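Local coordinates for solute binding protein MsmE (Bacillus subtilis subsp. subtilis str. 168, PDB 4R6H), which binds melibiose, raffinose and stachyose as the solute-binding component of an ABC transporter that imports these sugars, at residues Y38-T43 with D93-G98; D48-L53 with L68-N73; P137-K142 with E307-A312. All blocks are in the same frame, centred on the assembly; numbering follows the deposited sequence.

Overall arrangement
Interactions 1 and 3 are buried, their centres about 8 Å apart, whereas interaction 2 lies farther from the chain's centre, its own centre about 10 Å from that of interaction 1, and is only partly buried. Interaction 2 joins helix 44-60 to strand 64-69, and segment 38-43 of interaction 1 leads from strand 33-38 into that helix: S39 N reaches H69 O, and the sulfur of M41 packs on F50. Interactions 1 and 3 share polar links, with T94 OG1 meeting E307 and T310. Chemistry follows place. A carboxylate gathers donors in interaction 1, while aromatic and aliphatic packing edged by an arginine makes interaction 2. Interaction 3 joins backbone, amide and water bonds between two sheets.

Interaction 1. Residues Y38-T43 with D93-G98; sequences YSTMST and DTHGWG
T40 holds the carboxylate of D93 with two bonds to one oxygen, joining the loops that follow strands 33-38 and 91-92 in the solute-binding protein fold; D93 begins an Asx turn and S39 an ST turn. The hydroxyl OG1 of T40 donates to D93 OD2 at 2.7 Å, coming from above the carboxylate plane, 50° out of it. The backbone N of T40 reaches the same OD2 at 3.0 Å on its anti side, much closer to that plane at 20°. With OG1 between the backbone N and the carbonyl carbon (chi1 70°), the hydroxyl lies on the same side as the N-H and reaches the same oxygen. That torsion also leaves CG2 directed at H95, where it lies 4.0 Å from the ring centroid over one face, a CH-pi contact.

A water extends the grip on OD2: it donates to D93 OD2 at 2.8 Å and also hydrogen-bonds S39 OG. The same OG accepts from M41 N at 3.1 Å, closing the ST turn that shapes the chain around T40. On the other branch, D93 OD1 takes H95 N at 3.0 Å, completing the Asx turn, and T310 N from the neighbouring strand. With donors at both oxygens, the carboxylate is probably stabilised in its ionised form.

Farther out, a type I' beta turn runs from T94 to W97, closed by W97 N to T94 O at 2.9 Å, and it presents H95 to T40. The carboxylate of E307 hydrogen-bonds T94 OG1 and G96 N in the turn, and G98 N just after it. The imidazole is itself sandwiched: on the face opposite T40 CG2, atom CD1 of W97 lies 3.6 Å above the H95 ring plane, toward its rim.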
loop_
_atom_site.group_PDB
_atom_site.type_symbol
_atom_site.label_atom_id
_atom_site.label_comp_id
_atom_site.label_asym_id
_atom_site.label_seq_id
_atom_site.Cartn_x
_atom_site.Cartn_y
_atom_site.Cartn_z
ATOM N N TYR A 38 0.317 -11.629 -15.776
ATOM C CA TYR A 38 1.262 -10.590 -15.351
ATOM C C TYR A 38 1.017 -10.273 -13.872
ATOM O O TYR A 38 -0.149 -10.182 -13.442
ATOM C CB TYR A 38 1.051 -9.288 -16.134
ATOM C CG TYR A 38 1.851 -9.075 -17.405
ATOM C CD1 TYR A 38 2.183 -10.122 -18.243
ATOM C CD2 TYR A 38 2.216 -7.772 -17.763
ATOM C CE1 TYR A 38 2.916 -9.888 -19.419
ATOM C CE2 TYR A 38 2.949 -7.520 -18.911
ATOM C CZ TYR A 38 3.285 -8.570 -19.737
ATOM O OH TYR A 38 4.004 -8.277 -20.880
ATOM N N SER A 39 2.108 -10.030 -13.142
ATOM C CA SER A 39 2.097 -9.791 -11.717
ATOM C C SER A 39 3.099 -8.709 -11.317
ATOM O O SER A 39 4.233 -8.727 -11.847
ATOM C CB SER A 39 2.389 -11.093 -10.957
ATOM O OG SER A 39 2.511 -10.849 -9.543
ATOM N N THR A 40 2.703 -7.857 -10.366
ATOM C CA THR A 40 3.645 -6.891 -9.734
ATOM C C THR A 40 4.374 -7.422 -8.495
ATOM O O THR A 40 5.061 -6.657 -7.829
ATOM C CB THR A 40 2.951 -5.571 -9.366
ATOM O OG1 THR A 40 2.034 -5.729 -8.261
ATOM C CG2 THR A 40 2.292 -4.936 -10.572
ATOM N N MET A 41 4.211 -8.703 -8.191
ATOM C CA MET A 41 4.877 -9.285 -7.025
ATOM C C MET A 41 6.384 -9.115 -7.159
ATOM O O MET A 41 6.923 -9.194 -8.246
ATOM C CB MET A 41 4.526 -10.749 -6.844
ATOM C CG MET A 41 3.109 -10.956 -6.408
ATOM S SD MET A 41 2.707 -12.689 -6.200
ATOM C CE MET A 41 0.932 -12.640 -5.977
ATOM N N SER A 42 7.033 -8.914 -6.027
ATOM C CA SER A 42 8.446 -8.480 -5.976
ATOM C C SER A 42 9.369 -9.424 -5.219
ATOM O O SER A 42 10.535 -9.515 -5.550
ATOM C CB SER A 42 8.536 -7.055 -5.404
ATOM O OG SER A 42 7.881 -6.929 -4.167
ATOM N N THR A 43 8.874 -10.128 -4.221
ATOM C CA THR A 43 9.762 -10.918 -3.354
ATOM C C THR A 43 9.875 -12.354 -3.807
ATOM O O THR A 43 9.011 -12.892 -4.561
ATOM C CB THR A 43 9.305 -10.921 -1.884
ATOM O OG1 THR A 43 8.225 -11.835 -1.714
ATOM C CG2 THR A 43 8.926 -9.548 -1.371
ATOM N N ASP A 93 -2.348 -7.926 -13.065
ATOM C CA ASP A 93 -2.437 -7.303 -11.739
ATOM C C ASP A 93 -2.804 -5.832 -11.898
ATOM O O ASP A 93 -2.126 -5.062 -12.633
ATOM C CB ASP A 93 -1.077 -7.483 -11.105
ATOM C CG ASP A 93 -1.002 -7.121 -9.604
ATOM O OD1 ASP A 93 -1.948 -6.537 -9.056
ATOM O OD2 ASP A 93 0.093 -7.439 -9.022
ATOM N N THR A 94 -3.881 -5.412 -11.255
ATOM C CA THR A 94 -4.259 -4.010 -11.319
ATOM C C THR A 94 -3.570 -3.120 -10.264
ATOM O O THR A 94 -3.611 -1.903 -10.396
ATOM C CB THR A 94 -5.784 -3.848 -11.236
ATOM O OG1 THR A 94 -6.263 -4.428 -10.024
ATOM C CG2 THR A 94 -6.452 -4.574 -12.398
ATOM N N HIS A 95 -2.990 -3.730 -9.233
ATOM C CA HIS A 95 -2.169 -3.099 -8.195
ATOM C C HIS A 95 -2.578 -1.703 -7.748
ATOM O O HIS A 95 -1.743 -0.792 -7.706
ATOM C CB HIS A 95 -0.689 -3.141 -8.613
ATOM C CG HIS A 95 -0.339 -2.300 -9.809
ATOM N ND1 HIS A 95 0.445 -1.165 -9.708
ATOM C CD2 HIS A 95 -0.551 -2.486 -11.130
ATOM C CE1 HIS A 95 0.632 -0.658 -10.910
ATOM N NE2 HIS A 95 0.053 -1.450 -11.793
ATOM N N GLY A 96 -3.847 -1.551 -7.417
ATOM C CA GLY A 96 -4.391 -0.283 -6.884
ATOM C C GLY A 96 -4.967 0.676 -7.884
ATOM O O GLY A 96 -5.409 1.758 -7.508
ATOM N N TRP A 97 -4.978 0.281 -9.154
ATOM C CA TRP A 97 -5.454 1.113 -10.246
ATOM C C TRP A 97 -6.589 0.449 -11.032
ATOM O O TRP A 97 -6.804 0.811 -12.187
ATOM C CB TRP A 97 -4.289 1.430 -11.191
ATOM C CG TRP A 97 -3.156 2.201 -10.589
ATOM C CD1 TRP A 97 -2.045 1.683 -9.950
ATOM C CD2 TRP A 97 -3.005 3.611 -10.580
ATOM N NE1 TRP A 97 -1.233 2.704 -9.531
ATOM C CE2 TRP A 97 -1.793 3.899 -9.900
ATOM C CE3 TRP A 97 -3.773 4.664 -11.073
ATOM C CZ2 TRP A 97 -1.322 5.210 -9.728
ATOM C CZ3 TRP A 97 -3.312 5.969 -10.887
ATOM C CH2 TRP A 97 -2.102 6.217 -10.206
ATOM N N GLY A 98 -7.288 -0.491 -10.406
ATOM C CA GLY A 98 -8.322 -1.300 -11.074
ATOM C C GLY A 98 -9.363 -0.505 -11.857
ATOM O O GLY A 98 -9.579 -0.731 -13.058
HETATM O O HOH W 1 0.071 -10.233 -8.685
#

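Interaction 2. Residues D48-L53 with L68-N73; sequences DTFRKL and LHFPGN
NE of R51 donates to a water at 2.6 Å, and that water passes a longer bond of 3.3 Å to L68 O, linking helix 44-60 to strand 64-69 of the beta-alpha-beta unit that begins with the parallel strand 33-38. The guanidinium is held in its own plane at the edge by this water and by D48 OD1, which forms a salt bridge with R51 NH1 at 3.3 Å one turn back along the helix. F70 CE2 lies over one face of the group, and NH2 comes to 3.6 Å from F70 CD2. With the two planes 82° apart, the pair is nearly perpendicular rather than stacked.

Beneath this polar rim the contact is apolar. F50 points at the strand with CG anti to its backbone N (chi1 -153°), and L68 CD2 sits 4.0 Å from the ring centroid, 14° off the normal, a CH-pi contact over the face. The other methyl, L68 CD1, packs on the helix backbone at F50 C, 3.8 Å away. Replacing F50 by an alanine would probably leave L68 CD2 without its aromatic surface and open a gap beside M41, F326 and M330, which also touch the ring. F70 completes the layer, with F50 CD2 lying at the edge of the F70 ring, near its plane, 4.1 Å from F70 CE1.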
loop_
_atom_site.group_PDB
_atom_site.type_symbol
_atom_site.label_atom_id
_atom_site.label_comp_id
_atom_site.label_asym_id
_atom_site.label_seq_id
_atom_site.Cartn_x
_atom_site.Cartn_y
_atom_site.Cartn_z
ATOM N N ASP A 48 7.961 -17.334 -5.930
ATOM C CA ASP A 48 8.078 -18.785 -5.841
ATOM C C ASP A 48 6.738 -19.466 -5.498
ATOM O O ASP A 48 6.393 -20.489 -6.047
ATOM C CB ASP A 48 9.156 -19.200 -4.827
ATOM C CG ASP A 48 10.551 -18.695 -5.199
ATOM O OD1 ASP A 48 10.741 -18.200 -6.337
ATOM O OD2 ASP A 48 11.455 -18.768 -4.321
ATOM N N THR A 49 5.968 -18.879 -4.585
ATOM C CA THR A 49 4.714 -19.443 -4.215
ATOM C C THR A 49 3.706 -19.368 -5.371
ATOM O O THR A 49 2.926 -20.298 -5.557
ATOM C CB THR A 49 4.153 -18.776 -2.929
ATOM O OG1 THR A 49 5.060 -19.018 -1.845
ATOM C CG2 THR A 49 2.787 -19.308 -2.559
ATOM N N PHE A 50 3.680 -18.237 -6.079
ATOM C CA PHE A 50 2.817 -18.105 -7.238
ATOM C C PHE A 50 3.182 -19.166 -8.296
ATOM O O PHE A 50 2.275 -19.832 -8.812
ATOM C CB PHE A 50 2.856 -16.662 -7.751
ATOM C CG PHE A 50 1.607 -16.188 -8.490
ATOM C CD1 PHE A 50 0.577 -17.057 -8.866
ATOM C CD2 PHE A 50 1.487 -14.855 -8.843
ATOM C CE1 PHE A 50 -0.521 -16.585 -9.552
ATOM C CE2 PHE A 50 0.383 -14.382 -9.532
ATOM C CZ PHE A 50 -0.608 -15.251 -9.907
ATOM N N ARG A 51 4.481 -19.397 -8.537
ATOM C CA ARG A 51 4.887 -20.439 -9.468
ATOM C C ARG A 51 4.463 -21.829 -8.980
ATOM O O ARG A 51 4.037 -22.635 -9.787
ATOM C CB ARG A 51 6.401 -20.399 -9.714
ATOM C CG ARG A 51 6.834 -19.170 -10.502
ATOM C CD ARG A 51 8.303 -19.233 -10.884
ATOM N NE ARG A 51 8.780 -17.927 -11.352
ATOM C CZ ARG A 51 9.581 -17.113 -10.659
ATOM N NH1 ARG A 51 10.048 -17.458 -9.449
ATOM N NH2 ARG A 51 9.949 -15.948 -11.190
ATOM N N LYS A 52 4.554 -22.094 -7.679
ATOM C CA LYS A 52 4.168 -23.395 -7.167
ATOM C C LYS A 52 2.649 -23.592 -7.351
ATOM O O LYS A 52 2.192 -24.661 -7.721
ATOM C CB LYS A 52 4.673 -23.599 -5.725
ATOM C CG LYS A 52 3.667 -23.444 -4.602
ATOM C CD LYS A 52 3.248 -24.806 -4.091
ATOM C CE LYS A 52 4.056 -25.216 -2.867
ATOM N NZ LYS A 52 3.282 -26.126 -1.999
ATOM N N LEU A 53 1.849 -22.549 -7.116
ATOM C CA LEU A 53 0.437 -22.666 -7.307
ATOM C C LEU A 53 0.077 -22.811 -8.793
ATOM O O LEU A 53 -0.848 -23.515 -9.121
ATOM C CB LEU A 53 -0.293 -21.476 -6.667
ATOM C CG LEU A 53 -0.342 -21.516 -5.143
ATOM C CD1 LEU A 53 -0.890 -20.178 -4.660
ATOM C CD2 LEU A 53 -1.172 -22.665 -4.582
ATOM N N LEU A 68 3.867 -17.143 -16.421
ATOM C CA LEU A 68 3.856 -16.150 -15.352
ATOM C C LEU A 68 4.986 -15.169 -15.576
ATOM O O LEU A 68 6.158 -15.561 -15.709
ATOM C CB LEU A 68 4.056 -16.828 -13.990
ATOM C CG LEU A 68 2.897 -16.895 -13.023
ATOM C CD1 LEU A 68 3.350 -17.707 -11.808
ATOM C CD2 LEU A 68 2.400 -15.486 -12.673
ATOM N N HIS A 69 4.635 -13.886 -15.617
ATOM C CA HIS A 69 5.578 -12.800 -15.824
ATOM C C HIS A 69 5.588 -11.872 -14.637
ATOM O O HIS A 69 4.521 -11.416 -14.187
ATOM C CB HIS A 69 5.144 -11.968 -17.018
ATOM C CG HIS A 69 5.175 -12.705 -18.313
ATOM N ND1 HIS A 69 6.045 -12.374 -19.331
ATOM C CD2 HIS A 69 4.442 -13.750 -18.769
ATOM C CE1 HIS A 69 5.848 -13.185 -20.355
ATOM N NE2 HIS A 69 4.884 -14.030 -20.042
ATOM N N PHE A 70 6.793 -11.516 -14.195
ATOM C CA PHE A 70 7.026 -10.523 -13.150
ATOM C C PHE A 70 7.923 -9.411 -13.713
ATOM O O PHE A 70 9.114 -9.385 -13.427
ATOM C CB PHE A 70 7.674 -11.165 -11.934
ATOM C CG PHE A 70 6.883 -12.311 -11.352
ATOM C CD1 PHE A 70 5.790 -12.078 -10.539
ATOM C CD2 PHE A 70 7.246 -13.635 -11.599
ATOM C CE1 PHE A 70 5.079 -13.125 -9.982
ATOM C CE2 PHE A 70 6.507 -14.692 -11.054
ATOM C CZ PHE A 70 5.410 -14.428 -10.261
ATOM N N PRO A 71 7.339 -8.485 -14.478
ATOM C CA PRO A 71 8.116 -7.437 -15.185
ATOM C C PRO A 71 8.833 -6.428 -14.287
ATOM O O PRO A 71 9.612 -5.622 -14.793
ATOM C CB PRO A 71 7.051 -6.693 -16.001
ATOM C CG PRO A 71 5.896 -7.584 -16.086
ATOM C CD PRO A 71 5.913 -8.440 -14.857
ATOM N N GLY A 72 8.545 -6.411 -12.992
ATOM C CA GLY A 72 9.164 -5.438 -12.081
ATOM C C GLY A 72 8.950 -3.995 -12.503
ATOM O O GLY A 72 7.816 -3.559 -12.720
ATOM N N ASN A 73 10.033 -3.228 -12.601
ATOM C CA ASN A 73 9.919 -1.798 -12.909
ATOM C C ASN A 73 9.371 -1.506 -14.295
ATOM O O ASN A 73 8.933 -0.392 -14.550
ATOM C CB ASN A 73 11.287 -1.095 -12.742
ATOM C CG ASN A 73 11.729 -0.992 -11.292
ATOM O OD1 ASN A 73 10.908 -0.906 -10.370
ATOM N ND2 ASN A 73 13.039 -0.986 -11.084
HETATM O O HOH W 2 7.602 -17.697 -13.656
#

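Interaction 3. Residues P137-K142 with E307-A312; sequences PINQAK and ERYTLA
A chi1 of 60° sets N139 CG between its own backbone N and carbonyl carbon, turning the amide toward Y309, whose CG stands beside its backbone N (chi1 -55°). OD1 of N139 accepts from Y309 N at 3.0 Å, with the donor in the carbonyl plane. The amide lies within 18° of parallel to the Y309 ring, and ND2, itself bonded to T343 OG1, comes to 3.4 Å from Y309 CD2. R308 CG covers one face of that ring, 3.8 Å above its centre.

I138 N donates to Y309 O at 3.0 Å. A bridging water donates to Y309 O at 2.8 Å and to N139 O, and accepts from R308 N, filling in where direct backbone pairing gives way. Past it, P137 and T310 form an antiparallel non-hydrogen-bonded pair, and I138 CD1 packs on L311 CG at 4.0 Å.

Both segments link the small sheet of strands 91-92, 136-137 and 310-313 to the larger mixed sheet, consistent with this family's interlobe crossings. Joining them through one direct backbone bond, a side-chain amide and a water, rather than a continuous ladder, suggests that R308 N, Y309 N, Y309 O and N139 O keep partners where regular pairing breaks off.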
loop_
_atom_site.group_PDB
_atom_site.type_symbol
_atom_site.label_atom_id
_atom_site.label_comp_id
_atom_site.label_asym_id
_atom_site.label_seq_id
_atom_site.Cartn_x
_atom_site.Cartn_y
_atom_site.Cartn_z
ATOM N N PRO A 137 -8.950 -10.071 -5.481
ATOM C CA PRO A 137 -7.869 -9.672 -4.587
ATOM C C PRO A 137 -7.119 -10.844 -3.973
ATOM O O PRO A 137 -7.660 -11.575 -3.145
ATOM C CB PRO A 137 -8.595 -8.855 -3.512
ATOM C CG PRO A 137 -9.938 -9.535 -3.433
ATOM C CD PRO A 137 -10.273 -9.999 -4.830
ATOM N N ILE A 138 -5.888 -11.047 -4.381
ATOM C CA ILE A 138 -5.079 -12.102 -3.808
ATOM C C ILE A 138 -4.873 -11.810 -2.303
ATOM O O ILE A 138 -4.844 -12.693 -1.455
ATOM C CB ILE A 138 -3.741 -12.183 -4.539
ATOM C CG1 ILE A 138 -3.947 -12.757 -5.932
ATOM C CG2 ILE A 138 -2.672 -12.917 -3.724
ATOM C CD1 ILE A 138 -2.747 -12.617 -6.836
ATOM N N ASN A 139 -4.737 -10.540 -1.987
ATOM C CA ASN A 139 -4.440 -10.103 -0.633
ATOM C C ASN A 139 -4.970 -8.700 -0.466
ATOM O O ASN A 139 -5.728 -8.208 -1.322
ATOM C CB ASN A 139 -2.947 -10.186 -0.300
ATOM C CG ASN A 139 -2.094 -9.348 -1.194
ATOM O OD1 ASN A 139 -2.585 -8.638 -2.078
ATOM N ND2 ASN A 139 -0.781 -9.361 -0.940
ATOM N N GLN A 140 -4.593 -8.035 0.618
ATOM C CA GLN A 140 -4.957 -6.650 0.795
ATOM C C GLN A 140 -3.939 -5.953 1.666
ATOM O O GLN A 140 -3.369 -6.572 2.547
ATOM C CB GLN A 140 -6.321 -6.537 1.452
ATOM C CG GLN A 140 -6.467 -7.323 2.730
ATOM C CD GLN A 140 -7.823 -7.109 3.383
ATOM O OE1 GLN A 140 -8.162 -5.959 3.767
ATOM N NE2 GLN A 140 -8.592 -8.174 3.504
ATOM N N ALA A 141 -3.770 -4.670 1.422
ATOM C CA ALA A 141 -2.830 -3.868 2.168
ATOM C C ALA A 141 -3.571 -3.059 3.218
ATOM O O ALA A 141 -4.649 -2.500 2.924
ATOM C CB ALA A 141 -2.083 -2.907 1.262
ATOM N N LYS A 142 -2.989 -2.979 4.419
ATOM C CA LYS A 142 -3.553 -2.196 5.513
ATOM C C LYS A 142 -2.396 -1.559 6.271
ATOM O O LYS A 142 -1.805 -2.184 7.158
ATOM C CB LYS A 142 -4.456 -3.019 6.426
ATOM C CG LYS A 142 -5.810 -3.375 5.824
ATOM C CD LYS A 142 -6.764 -4.013 6.823
ATOM C CE LYS A 142 -6.447 -5.468 7.125
ATOM N NZ LYS A 142 -7.524 -6.025 8.010
ATOM N N GLU A 307 -6.386 -2.602 -2.364
ATOM C CA GLU A 307 -5.723 -3.441 -3.365
ATOM C C GLU A 307 -4.261 -3.516 -3.129
ATOM O O GLU A 307 -3.611 -2.483 -2.955
ATOM C CB GLU A 307 -5.802 -2.809 -4.750
ATOM C CG GLU A 307 -7.019 -3.094 -5.544
ATOM C CD GLU A 307 -6.872 -2.603 -6.969
ATOM O OE1 GLU A 307 -7.511 -1.592 -7.319
ATOM O OE2 GLU A 307 -6.083 -3.185 -7.728
ATOM N N ARG A 308 -3.704 -4.708 -3.207
ATOM C CA ARG A 308 -2.285 -4.870 -3.267
ATOM C C ARG A 308 -1.954 -5.627 -4.557
ATOM O O ARG A 308 -1.496 -5.024 -5.554
ATOM C CB ARG A 308 -1.730 -5.542 -1.998
ATOM C CG ARG A 308 -0.283 -5.950 -2.071
ATOM C CD ARG A 308 0.650 -4.810 -1.850
ATOM N NE ARG A 308 1.960 -5.335 -1.462
ATOM C CZ ARG A 308 3.099 -4.666 -1.595
ATOM N NH1 ARG A 308 3.109 -3.442 -2.106
ATOM N NH2 ARG A 308 4.239 -5.228 -1.218
ATOM N N TYR A 309 -2.164 -6.945 -4.535
ATOM C CA TYR A 309 -2.027 -7.766 -5.743
ATOM C C TYR A 309 -3.381 -8.284 -6.135
ATOM O O TYR A 309 -4.108 -8.836 -5.321
ATOM C CB TYR A 309 -1.076 -8.940 -5.502
ATOM C CG TYR A 309 0.275 -8.559 -5.006
ATOM C CD1 TYR A 309 1.022 -7.583 -5.625
ATOM C CD2 TYR A 309 0.792 -9.177 -3.893
ATOM C CE1 TYR A 309 2.301 -7.281 -5.170
ATOM C CE2 TYR A 309 2.040 -8.872 -3.427
ATOM C CZ TYR A 309 2.772 -7.901 -4.062
ATOM O OH TYR A 309 4.047 -7.537 -3.640
ATOM N N THR A 310 -3.706 -8.177 -7.433
ATOM C CA THR A 310 -4.951 -8.719 -7.933
ATOM C C THR A 310 -4.750 -9.563 -9.182
ATOM O O THR A 310 -3.675 -9.535 -9.782
ATOM C CB THR A 310 -5.989 -7.635 -8.288
ATOM O OG1 THR A 310 -5.552 -6.942 -9.468
ATOM C CG2 THR A 310 -6.188 -6.626 -7.152
ATOM N N LEU A 311 -5.770 -10.336 -9.496
ATOM C CA LEU A 311 -5.899 -11.045 -10.769
ATOM C C LEU A 311 -7.166 -10.493 -11.393
ATOM O O LEU A 311 -8.273 -10.767 -10.920
ATOM C CB LEU A 311 -6.026 -12.576 -10.578
ATOM C CG LEU A 311 -4.707 -13.243 -10.230
ATOM C CD1 LEU A 311 -4.897 -14.631 -9.631
ATOM C CD2 LEU A 311 -3.782 -13.348 -11.464
ATOM N N ALA A 312 -6.996 -9.741 -12.479
ATOM C CA ALA A 312 -8.060 -9.268 -13.334
ATOM C C ALA A 312 -7.953 -10.022 -14.651
ATOM O O ALA A 312 -6.847 -10.329 -15.111
ATOM C CB ALA A 312 -7.907 -7.778 -13.584
HETATM O O HOH W 3 -5.453 -6.928 -3.695
#